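Long-range contacts in ribonucleoside-diphosphate reductase subunit beta (Streptococcus sanguinis, PDB 4N83), which probably supplies the dimetal and tyrosine cofactor with which class Ib ribonucleotide reductase turns ribonucleoside diphosphates into their 2'-deoxy counterparts for DNA synthesis: residues 59-70 and 97-108; 30-40 and 177-187. One frame throughout, in Å; residues are numbered along the deposited sequence.

Contact 1 (59-70 and 97-108); sequences FGGLTLLDTLQS and ESVHAKSYSSIF. With MN (manganese (II) ion), chain J; MN (manganese (II) ion), chain I.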
loop_
_atom_site.group_PDB
_atom_site.type_symbol
_atom_site.label_atom_id
_atom_site.label_comp_id
_atom_site.label_asym_id
_atom_site.label_seq_id
_atom_site.Cartn_x
_atom_site.Cartn_y
_atom_site.Cartn_z
ATOM N N PHE A 59 5.413 -21.270 8.878
ATOM C CA PHE A 59 4.774 -19.956 8.775
ATOM C C PHE A 59 5.703 -18.851 9.267
ATOM O O PHE A 59 5.824 -17.809 8.625
ATOM C CB PHE A 59 3.456 -19.910 9.560
ATOM C CG PHE A 59 2.379 -20.815 9.017
ATOM C CD1 PHE A 59 2.130 -20.896 7.648
ATOM C CD2 PHE A 59 1.592 -21.567 9.878
ATOM C CE1 PHE A 59 1.134 -21.724 7.157
ATOM C CE2 PHE A 59 0.593 -22.393 9.391
ATOM C CZ PHE A 59 0.364 -22.473 8.028
ATOM N N GLY A 60 6.360 -19.090 10.399
ATOM C CA GLY A 60 7.316 -18.139 10.960
ATOM C C GLY A 60 8.464 -17.815 10.018
ATOM O O GLY A 60 8.927 -16.676 9.968
ATOM N N GLY A 61 8.928 -18.821 9.278
ATOM C CA GLY A 61 9.986 -18.631 8.286
ATOM C C GLY A 61 9.529 -17.791 7.107
ATOM O O GLY A 61 10.284 -16.963 6.597
ATOM N N LEU A 62 8.288 -18.012 6.677
ATOM C CA LEU A 62 7.682 -17.225 5.605
ATOM C C LEU A 62 7.345 -15.811 6.081
ATOM O O LEU A 62 7.428 -14.858 5.304
ATOM C CB LEU A 62 6.415 -17.911 5.088
ATOM C CG LEU A 62 6.584 -19.305 4.476
ATOM C CD1 LEU A 62 5.224 -19.967 4.310
ATOM C CD2 LEU A 62 7.323 -19.240 3.146
ATOM N N THR A 63 6.964 -15.686 7.353
ATOM C CA THR A 63 6.685 -14.384 7.967
ATOM C C THR A 63 7.874 -13.433 7.825
ATOM O O THR A 63 7.696 -12.230 7.637
ATOM C CB THR A 63 6.349 -14.524 9.469
ATOM O OG1 THR A 63 5.416 -15.592 9.663
ATOM C CG2 THR A 63 5.756 -13.228 10.019
ATOM N N LEU A 64 9.081 -13.983 7.924
ATOM C CA LEU A 64 10.312 -13.214 7.746
ATOM C C LEU A 64 10.403 -12.625 6.337
ATOM O O LEU A 64 10.857 -11.495 6.159
ATOM C CB LEU A 64 11.533 -14.103 8.013
ATOM C CG LEU A 64 12.896 -13.415 8.112
ATOM C CD1 LEU A 64 13.017 -12.634 9.413
ATOM C CD2 LEU A 64 14.014 -14.439 7.999
ATOM N N LEU A 65 9.960 -13.397 5.346
ATOM C CA LEU A 65 10.070 -13.005 3.942
ATOM C C LEU A 65 8.905 -12.136 3.451
ATOM O O LEU A 65 9.065 -11.381 2.492
ATOM C CB LEU A 65 10.204 -14.245 3.062
ATOM C CG LEU A 65 11.392 -15.156 3.387
ATOM C CD1 LEU A 65 11.264 -16.482 2.652
ATOM C CD2 LEU A 65 12.712 -14.476 3.052
ATOM N N ASP A 66 7.741 -12.250 4.089
ATOM C CA ASP A 66 6.632 -11.319 3.826
ATOM C C ASP A 66 6.874 -9.973 4.517
ATOM O O ASP A 66 6.351 -8.947 4.079
ATOM C CB ASP A 66 5.280 -11.912 4.255
ATOM C CG ASP A 66 4.581 -12.663 3.128
ATOM O OD1 ASP A 66 4.379 -12.074 2.045
ATOM O OD2 ASP A 66 4.215 -13.839 3.331
ATOM N N THR A 67 7.656 -9.987 5.598
ATOM C CA THR A 67 8.119 -8.758 6.246
ATOM C C THR A 67 9.187 -8.089 5.382
ATOM O O THR A 67 9.196 -6.868 5.226
ATOM C CB THR A 67 8.719 -9.037 7.640
ATOM O OG1 THR A 67 7.808 -9.833 8.406
ATOM C CG2 THR A 67 8.999 -7.733 8.384
ATOM N N LEU A 68 10.089 -8.904 4.839
ATOM C CA LEU A 68 11.135 -8.433 3.930
ATOM C C LEU A 68 10.551 -7.706 2.719
ATOM O O LEU A 68 11.077 -6.676 2.295
ATOM C CB LEU A 68 11.989 -9.616 3.459
ATOM C CG LEU A 68 13.074 -9.345 2.414
ATOM C CD1 LEU A 68 14.137 -8.411 2.969
ATOM C CD2 LEU A 68 13.695 -10.652 1.949
ATOM N N GLN A 69 9.469 -8.254 2.172
ATOM C CA GLN A 69 8.835 -7.697 0.977
ATOM C C GLN A 69 8.079 -6.396 1.257
ATOM O O GLN A 69 8.197 -5.434 0.496
ATOM C CB GLN A 69 7.888 -8.722 0.340
ATOM C CG GLN A 69 8.590 -9.884 -0.348
ATOM C CD GLN A 69 9.217 -9.494 -1.675
ATOM O OE1 GLN A 69 8.656 -9.749 -2.739
ATOM N NE2 GLN A 69 10.386 -8.868 -1.615
ATOM N N SER A 70 7.311 -6.369 2.344
ATOM C CA SER A 70 6.477 -5.208 2.670
ATOM C C SER A 70 7.288 -3.947 2.985
ATOM O O SER A 70 6.911 -2.846 2.585
ATOM C CB SER A 70 5.544 -5.526 3.846
ATOM O OG SER A 70 6.265 -5.766 5.044
ATOM N N GLU A 97 1.399 -7.204 0.855
ATOM C CA GLU A 97 2.547 -7.914 1.427
ATOM C C GLU A 97 2.573 -7.783 2.955
ATOM O O GLU A 97 3.010 -8.701 3.650
ATOM C CB GLU A 97 3.871 -7.412 0.832
ATOM C CG GLU A 97 4.031 -7.614 -0.674
ATOM C CD GLU A 97 4.222 -9.063 -1.091
ATOM O OE1 GLU A 97 4.096 -9.970 -0.241
ATOM O OE2 GLU A 97 4.495 -9.300 -2.288
ATOM N N SER A 98 2.104 -6.646 3.469
ATOM C CA SER A 98 1.955 -6.449 4.918
ATOM C C SER A 98 0.802 -7.280 5.486
ATOM O O SER A 98 0.886 -7.767 6.615
ATOM C CB SER A 98 1.754 -4.967 5.267
ATOM O OG SER A 98 2.996 -4.299 5.417
ATOM N N VAL A 99 -0.269 -7.430 4.708
ATOM C CA VAL A 99 -1.403 -8.267 5.108
ATOM C C VAL A 99 -0.962 -9.726 5.199
ATOM O O VAL A 99 -1.374 -10.446 6.111
ATOM C CB VAL A 99 -2.594 -8.141 4.129
ATOM C CG1 VAL A 99 -3.696 -9.137 4.477
ATOM C CG2 VAL A 99 -3.149 -6.724 4.143
ATOM N N HIS A 100 -0.122 -10.152 4.257
ATOM C CA HIS A 100 0.443 -11.501 4.277
ATOM C C HIS A 100 1.303 -11.707 5.524
ATOM O O HIS A 100 1.241 -12.758 6.164
ATOM C CB HIS A 100 1.285 -11.773 3.023
ATOM C CG HIS A 100 0.525 -11.657 1.737
ATOM N ND1 HIS A 100 1.145 -11.589 0.509
ATOM C CD2 HIS A 100 -0.804 -11.574 1.490
ATOM C CE1 HIS A 100 0.232 -11.484 -0.440
ATOM N NE2 HIS A 100 -0.960 -11.472 0.129
ATOM N N ALA A 101 2.099 -10.698 5.866
ATOM C CA ALA A 101 2.951 -10.750 7.052
ATOM C C ALA A 101 2.126 -10.826 8.340
ATOM O O ALA A 101 2.471 -11.574 9.260
ATOM C CB ALA A 101 3.878 -9.544 7.088
ATOM N N LYS A 102 1.040 -10.056 8.396
ATOM C CA LYS A 102 0.159 -10.047 9.567
ATOM C C LYS A 102 -0.627 -11.351 9.710
ATOM O O LYS A 102 -0.755 -11.877 10.816
ATOM C CB LYS A 102 -0.812 -8.859 9.515
ATOM C CG LYS A 102 -1.839 -8.855 10.641
ATOM C CD LYS A 102 -2.673 -7.587 10.655
ATOM C CE LYS A 102 -3.900 -7.744 11.541
ATOM N NZ LYS A 102 -3.551 -8.068 12.952
ATOM N N SER A 103 -1.147 -11.864 8.596
ATOM C CA SER A 103 -2.005 -13.056 8.604
ATOM C C SER A 103 -1.421 -14.233 9.396
ATOM O O SER A 103 -2.166 -14.991 10.020
ATOM C CB SER A 103 -2.323 -13.496 7.171
ATOM O OG SER A 103 -1.140 -13.703 6.422
ATOM N N TYR A 104 -0.098 -14.378 9.371
ATOM C CA TYR A 104 0.581 -15.428 10.133
ATOM C C TYR A 104 0.387 -15.255 11.640
ATOM O O TYR A 104 0.210 -16.239 12.360
ATOM C CB TYR A 104 2.080 -15.450 9.822
ATOM C CG TYR A 104 2.415 -15.657 8.362
ATOM C CD1 TYR A 104 2.023 -16.813 7.695
ATOM C CD2 TYR A 104 3.138 -14.703 7.653
ATOM C CE1 TYR A 104 2.335 -17.008 6.358
ATOM C CE2 TYR A 104 3.456 -14.889 6.319
ATOM C CZ TYR A 104 3.052 -16.042 5.673
ATOM O OH TYR A 104 3.366 -16.231 4.345
ATOM N N SER A 105 0.425 -14.007 12.108
ATOM C CA SER A 105 0.241 -13.703 13.531
ATOM C C SER A 105 -1.147 -14.112 14.038
ATOM O O SER A 105 -1.291 -14.520 15.193
ATOM C CB SER A 105 0.478 -12.212 13.803
ATOM O OG SER A 105 1.762 -11.804 13.364
ATOM N N SER A 106 -2.155 -14.002 13.172
ATOM C CA SER A 106 -3.519 -14.432 13.498
ATOM C C SER A 106 -3.628 -15.952 13.610
ATOM O O SER A 106 -4.414 -16.464 14.408
ATOM C CB SER A 106 -4.506 -13.927 12.446
ATOM O OG SER A 106 -4.481 -12.515 12.371
ATOM N N ILE A 107 -2.842 -16.665 12.804
ATOM C CA ILE A 107 -2.775 -18.125 12.874
ATOM C C ILE A 107 -2.159 -18.554 14.202
ATOM O O ILE A 107 -2.672 -19.452 14.868
ATOM C CB ILE A 107 -1.942 -18.722 11.714
ATOM C CG1 ILE A 107 -2.633 -18.464 10.370
ATOM C CG2 ILE A 107 -1.728 -20.219 11.914
ATOM C CD1 ILE A 107 -1.739 -18.690 9.168
ATOM N N PHE A 108 -1.062 -17.899 14.578
ATOM C CA PHE A 108 -0.360 -18.216 15.823
ATOM C C PHE A 108 -1.213 -17.911 17.057
ATOM O O PHE A 108 -1.182 -18.661 18.034
ATOM C CB PHE A 108 0.967 -17.446 15.928
ATOM C CG PHE A 108 1.936 -17.715 14.802
ATOM C CD1 PHE A 108 2.193 -19.011 14.368
ATOM C CD2 PHE A 108 2.622 -16.665 14.201
ATOM C CE1 PHE A 108 3.092 -19.249 13.340
ATOM C CE2 PHE A 108 3.522 -16.898 13.175
ATOM C CZ PHE A 108 3.759 -18.192 12.744
HETATM MN MN MN J . 3.967 -12.174 -0.035
HETATM MN MN MN I . 4.851 -10.161 -4.227
#
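D66 and E97 each give one carboxylate oxygen to the same manganese ion of chain J, D66 OD1 at 2.1 Å and E97 OE1 at 2.2 Å. The E97 chain bends at chi2 (-71°) and brings its carboxylate between the ions, OE1 on the manganese of chain J and OE2 on that of chain I, a task for which a group with two oxygens is well suited. E157 and E191 also bind the chain J ion, and H100 belongs to that site with ND1 at a longer 2.9 Å; E157, E191 and H194 complete the other.

The one hydrogen bond between the segments runs from Y104 OH to D66 OD2 (2.7 Å), nearly along the C-O axis of the acceptor. D66 OD2 lies at the edge of the phenol ring, in its plane, and the carboxylate is turned 36° from that ring. D66 thus links the manganese and Y104, the predicted active-site tyrosine and, as in class I relatives, the probable radical carrier.

The two segments, parts of long helices of the ferritin-like bundle, run antiparallel (154° between their directions), their axes 8.0 Å apart at closest approach. Small A101 permits this, its CB 3.9 Å from D66 CB. Y104 is a knob among F59, L62, T63 and D66.

Apolar packing takes over further along. The F59 ring has I107 CD1 over one face, while F59 CB meets F108 CZ at 3.6 Å; G60, with no side chain, presents its backbone N to the edge of F108.

Contact 2 (30-40 and 177-187); sequences WLDTRIPLSND and LANVAEIIKLI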
loop_
_atom_site.group_PDB
_atom_site.type_symbol
_atom_site.label_atom_id
_atom_site.label_comp_id
_atom_site.label_asym_id
_atom_site.label_seq_id
_atom_site.Cartn_x
_atom_site.Cartn_y
_atom_site.Cartn_z
ATOM N N TRP A 30 -8.383 -8.737 0.767
ATOM C CA TRP A 30 -8.853 -9.579 1.874
ATOM C C TRP A 30 -8.175 -9.256 3.207
ATOM O O TRP A 30 -7.137 -8.589 3.246
ATOM C CB TRP A 30 -8.654 -11.060 1.543
ATOM C CG TRP A 30 -7.223 -11.455 1.335
ATOM C CD1 TRP A 30 -6.493 -11.312 0.194
ATOM C CD2 TRP A 30 -6.355 -12.069 2.293
ATOM N NE1 TRP A 30 -5.221 -11.794 0.380
ATOM C CE2 TRP A 30 -5.110 -12.265 1.662
ATOM C CE3 TRP A 30 -6.508 -12.469 3.626
ATOM C CZ2 TRP A 30 -4.021 -12.846 2.316
ATOM C CZ3 TRP A 30 -5.424 -13.048 4.278
ATOM C CH2 TRP A 30 -4.197 -13.230 3.620
ATOM N N LEU A 31 -8.779 -9.743 4.291
ATOM C CA LEU A 31 -8.249 -9.564 5.643
ATOM C C LEU A 31 -8.334 -10.854 6.459
ATOM O O LEU A 31 -9.266 -11.644 6.302
ATOM C CB LEU A 31 -9.004 -8.447 6.374
ATOM C CG LEU A 31 -8.674 -7.006 5.978
ATOM C CD1 LEU A 31 -9.666 -6.045 6.616
ATOM C CD2 LEU A 31 -7.249 -6.641 6.368
ATOM N N ASP A 32 -7.355 -11.045 7.338
ATOM C CA ASP A 32 -7.296 -12.219 8.214
ATOM C C ASP A 32 -8.402 -12.243 9.274
ATOM O O ASP A 32 -8.741 -13.307 9.794
ATOM C CB ASP A 32 -5.922 -12.314 8.899
ATOM C CG ASP A 32 -5.505 -11.017 9.578
ATOM O OD1 ASP A 32 -5.621 -10.927 10.817
ATOM O OD2 ASP A 32 -5.070 -10.085 8.867
ATOM N N THR A 33 -8.955 -11.073 9.588
ATOM C CA THR A 33 -9.998 -10.946 10.608
ATOM C C THR A 33 -11.353 -11.539 10.191
ATOM O O THR A 33 -12.205 -11.787 11.046
ATOM C CB THR A 33 -10.201 -9.470 11.003
ATOM O OG1 THR A 33 -10.327 -8.671 9.821
ATOM C CG2 THR A 33 -9.021 -8.969 11.826
ATOM N N ARG A 34 -11.549 -11.758 8.892
ATOM C CA ARG A 34 -12.782 -12.367 8.379
ATOM C C ARG A 34 -12.817 -13.877 8.622
ATOM O O ARG A 34 -13.852 -14.426 9.003
ATOM C CB ARG A 34 -12.930 -12.105 6.877
ATOM C CG ARG A 34 -13.001 -10.638 6.486
ATOM C CD ARG A 34 -12.997 -10.487 4.972
ATOM N NE ARG A 34 -13.008 -9.088 4.550
ATOM C CZ ARG A 34 -13.010 -8.677 3.281
ATOM N NH1 ARG A 34 -12.999 -9.554 2.281
ATOM N NH2 ARG A 34 -13.021 -7.376 3.008
ATOM N N ILE A 35 -11.683 -14.539 8.395
ATOM C CA ILE A 35 -11.591 -16.000 8.467
ATOM C C ILE A 35 -11.697 -16.495 9.916
ATOM O O ILE A 35 -10.966 -16.016 10.783
ATOM C CB ILE A 35 -10.265 -16.503 7.846
ATOM C CG1 ILE A 35 -10.231 -16.194 6.344
ATOM C CG2 ILE A 35 -10.088 -17.999 8.075
ATOM C CD1 ILE A 35 -8.852 -16.283 5.725
ATOM N N PRO A 36 -12.606 -17.458 10.180
ATOM C CA PRO A 36 -12.744 -18.030 11.521
ATOM C C PRO A 36 -11.722 -19.139 11.793
ATOM O O PRO A 36 -11.918 -20.282 11.383
ATOM C CB PRO A 36 -14.169 -18.590 11.512
ATOM C CG PRO A 36 -14.410 -18.967 10.091
ATOM C CD PRO A 36 -13.600 -18.020 9.244
ATOM N N LEU A 37 -10.643 -18.794 12.491
ATOM C CA LEU A 37 -9.555 -19.737 12.762
ATOM C C LEU A 37 -9.838 -20.662 13.952
ATOM O O LEU A 37 -9.200 -21.708 14.090
ATOM C CB LEU A 37 -8.246 -18.974 12.995
ATOM C CG LEU A 37 -7.701 -18.245 11.759
ATOM C CD1 LEU A 37 -6.799 -17.086 12.156
ATOM C CD2 LEU A 37 -6.967 -19.212 10.842
ATOM N N SER A 38 -10.791 -20.278 14.803
ATOM C CA SER A 38 -11.131 -21.053 16.001
ATOM C C SER A 38 -11.782 -22.405 15.688
ATOM O O SER A 38 -11.753 -23.314 16.520
ATOM C CB SER A 38 -12.056 -20.243 16.915
ATOM O OG SER A 38 -13.302 -19.989 16.289
ATOM N N ASN A 39 -12.364 -22.532 14.495
ATOM C CA ASN A 39 -12.979 -23.790 14.057
ATOM C C ASN A 39 -11.959 -24.870 13.679
ATOM O O ASN A 39 -12.327 -26.035 13.529
ATOM C CB ASN A 39 -13.922 -23.548 12.871
ATOM C CG ASN A 39 -15.037 -22.560 13.187
ATOM O OD1 ASN A 39 -15.580 -21.922 12.285
ATOM N ND2 ASN A 39 -15.382 -22.429 14.465
ATOM N N ASP A 40 -10.692 -24.484 13.522
ATOM C CA ASP A 40 -9.614 -25.430 13.208
ATOM C C ASP A 40 -8.849 -25.912 14.443
ATOM O O ASP A 40 -7.878 -26.661 14.316
ATOM C CB ASP A 40 -8.640 -24.806 12.206
ATOM C CG ASP A 40 -9.252 -24.636 10.834
ATOM O OD1 ASP A 40 -10.492 -24.511 10.743
ATOM O OD2 ASP A 40 -8.494 -24.627 9.843
ATOM N N LEU A 177 -7.213 -28.686 8.647
ATOM C CA LEU A 177 -6.781 -27.285 8.752
ATOM C C LEU A 177 -7.316 -26.443 7.587
ATOM O O LEU A 177 -6.545 -25.877 6.809
ATOM C CB LEU A 177 -5.250 -27.196 8.823
ATOM C CG LEU A 177 -4.546 -28.009 9.912
ATOM C CD1 LEU A 177 -3.038 -27.908 9.750
ATOM C CD2 LEU A 177 -4.964 -27.556 11.303
ATOM N N ALA A 178 -8.641 -26.362 7.486
ATOM C CA ALA A 178 -9.306 -25.721 6.345
ATOM C C ALA A 178 -9.136 -24.201 6.329
ATOM O O ALA A 178 -8.778 -23.623 5.302
ATOM C CB ALA A 178 -10.785 -26.083 6.330
ATOM N N ASN A 179 -9.401 -23.565 7.467
ATOM C CA ASN A 179 -9.280 -22.110 7.596
ATOM C C ASN A 179 -7.828 -21.630 7.603
ATOM O O ASN A 179 -7.533 -20.526 7.144
ATOM C CB ASN A 179 -9.996 -21.627 8.859
ATOM C CG ASN A 179 -11.492 -21.889 8.816
ATOM O OD1 ASN A 179 -12.160 -21.558 7.836
ATOM N ND2 ASN A 179 -12.025 -22.481 9.880
ATOM N N VAL A 180 -6.928 -22.463 8.126
ATOM C CA VAL A 180 -5.492 -22.174 8.105
ATOM C C VAL A 180 -4.945 -22.333 6.683
ATOM O O VAL A 180 -3.937 -21.724 6.328
ATOM C CB VAL A 180 -4.708 -23.092 9.074
ATOM C CG1 VAL A 180 -3.215 -22.780 9.037
ATOM C CG2 VAL A 180 -5.243 -22.956 10.495
ATOM N N ALA A 181 -5.611 -23.158 5.878
ATOM C CA ALA A 181 -5.244 -23.336 4.476
ATOM C C ALA A 181 -5.772 -22.195 3.607
ATOM O O ALA A 181 -5.056 -21.701 2.737
ATOM C CB ALA A 181 -5.753 -24.673 3.961
ATOM N N GLU A 182 -7.020 -21.785 3.842
ATOM C CA GLU A 182 -7.653 -20.700 3.072
ATOM C C GLU A 182 -6.894 -19.378 3.176
ATOM O O GLU A 182 -6.784 -18.641 2.197
ATOM C CB GLU A 182 -9.114 -20.489 3.506
ATOM C CG GLU A 182 -10.141 -21.216 2.644
ATOM C CD GLU A 182 -10.334 -20.591 1.269
ATOM O OE1 GLU A 182 -10.953 -21.247 0.404
ATOM O OE2 GLU A 182 -9.876 -19.449 1.045
ATOM N N ILE A 183 -6.375 -19.083 4.365
ATOM C CA ILE A 183 -5.612 -17.855 4.591
ATOM C C ILE A 183 -4.262 -17.898 3.865
ATOM O O ILE A 183 -3.703 -16.857 3.525
ATOM C CB ILE A 183 -5.422 -17.591 6.104
ATOM C CG1 ILE A 183 -5.081 -16.125 6.362
ATOM C CG2 ILE A 183 -4.364 -18.510 6.700
ATOM C CD1 ILE A 183 -5.241 -15.727 7.814
ATOM N N ILE A 184 -3.750 -19.109 3.642
ATOM C CA ILE A 184 -2.559 -19.333 2.821
ATOM C C ILE A 184 -2.945 -19.417 1.343
ATOM O O ILE A 184 -2.203 -18.957 0.473
ATOM C CB ILE A 184 -1.827 -20.631 3.240
ATOM C CG1 ILE A 184 -1.339 -20.535 4.692
ATOM C CG2 ILE A 184 -0.663 -20.932 2.305
ATOM C CD1 ILE A 184 -0.275 -19.484 4.942
ATOM N N LYS A 185 -4.106 -20.016 1.075
ATOM C CA LYS A 185 -4.665 -20.107 -0.276
ATOM C C LYS A 185 -4.811 -18.719 -0.904
ATOM O O LYS A 185 -4.483 -18.520 -2.075
ATOM C CB LYS A 185 -6.036 -20.795 -0.226
ATOM C CG LYS A 185 -6.551 -21.308 -1.562
ATOM C CD LYS A 185 -6.280 -22.793 -1.738
ATOM C CE LYS A 185 -6.951 -23.330 -2.992
ATOM N NZ LYS A 185 -6.219 -22.960 -4.235
ATOM N N LEU A 186 -5.307 -17.768 -0.113
ATOM C CA LEU A 186 -5.476 -16.383 -0.558
ATOM C C LEU A 186 -4.138 -15.697 -0.844
ATOM O O LEU A 186 -4.038 -14.896 -1.776
ATOM C CB LEU A 186 -6.257 -15.579 0.489
ATOM C CG LEU A 186 -7.728 -15.962 0.676
ATOM C CD1 LEU A 186 -8.241 -15.493 2.030
ATOM C CD2 LEU A 186 -8.586 -15.402 -0.448
ATOM N N ILE A 187 -3.120 -16.009 -0.041
ATOM C CA ILE A 187 -1.777 -15.444 -0.224
ATOM C C ILE A 187 -1.179 -15.880 -1.562
ATOM O O ILE A 187 -0.574 -15.073 -2.268
ATOM C CB ILE A 187 -0.828 -15.839 0.934
ATOM C CG1 ILE A 187 -1.261 -15.143 2.230
ATOM C CG2 ILE A 187 0.617 -15.472 0.605
ATOM C CD1 ILE A 187 -0.688 -15.754 3.491
#
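The indole of W30 lies with one face against L186, whose CB stands over the five-membered ring 3.9 Å from its centroid, a CH-pi contact. At the indole edge, near the ring plane, I187 CG1 approaches W30 CZ2 to 3.6 Å. I183 CG1 packs against CZ3, its side chain crossing the indole at about a right angle. With CG between the backbone N and the carbonyl carbon (chi1 62°), the indole reaches the helix, and its NE1 is hydrogen-bonded to D190 of helix 178-206. In this ferritin-like fold the contact lays the irregular loop between helices 16-27 and 41-44 along the first turns of that helix.

Branched aliphatic residues fill the middle. I35 sends CD1 between I183 and L186, 3.7 Å from I183 CB, and its CG2 lies beside the N179 side chain, the two running in opposite directions. L37 CD2 reaches V180 CG2, and D32 CB touches I183 CD1, whereas the D32 carboxylate turns off toward S106 of helix 84-111.

D40 meets the start of the helix, where L177 holds the N-cap position. An aspartate suits this place because its negative charge probably interacts favourably with the helix N terminus. The carboxylate and the N179 amide are 25° from coplanar, joined by a weak bond from ND2 to OD1. D40 OD2 takes a weak bond from N179 N at 2.8 Å and a straighter one (157°) from V180 N, which arrives from above the carboxylate plane, 3.2 Å away.

How the contacts relate
From the N terminus the chain first passes 30-40, the loop between helices 16-27 and 41-44, then enters helix 49-78 with 59-70. It turns back through helix 84-111, where 97-108 closes the short loop of contact 1 across 26 residues. Four helices, from 114-124 to 162-173, follow before 177-187 opens helix 178-206 and closes contact 2 across 136 residues, so contact 1 is nested inside contact 2. The two touch directly: S106 OG and D32 OD1 probably share a hydrogen bond at 2.5 Å, and W30 lies against H100. The loop 30-40 is thereby tied to helices 84-111 and 178-206, and F59 on I184 joins helix 49-78 to the latter.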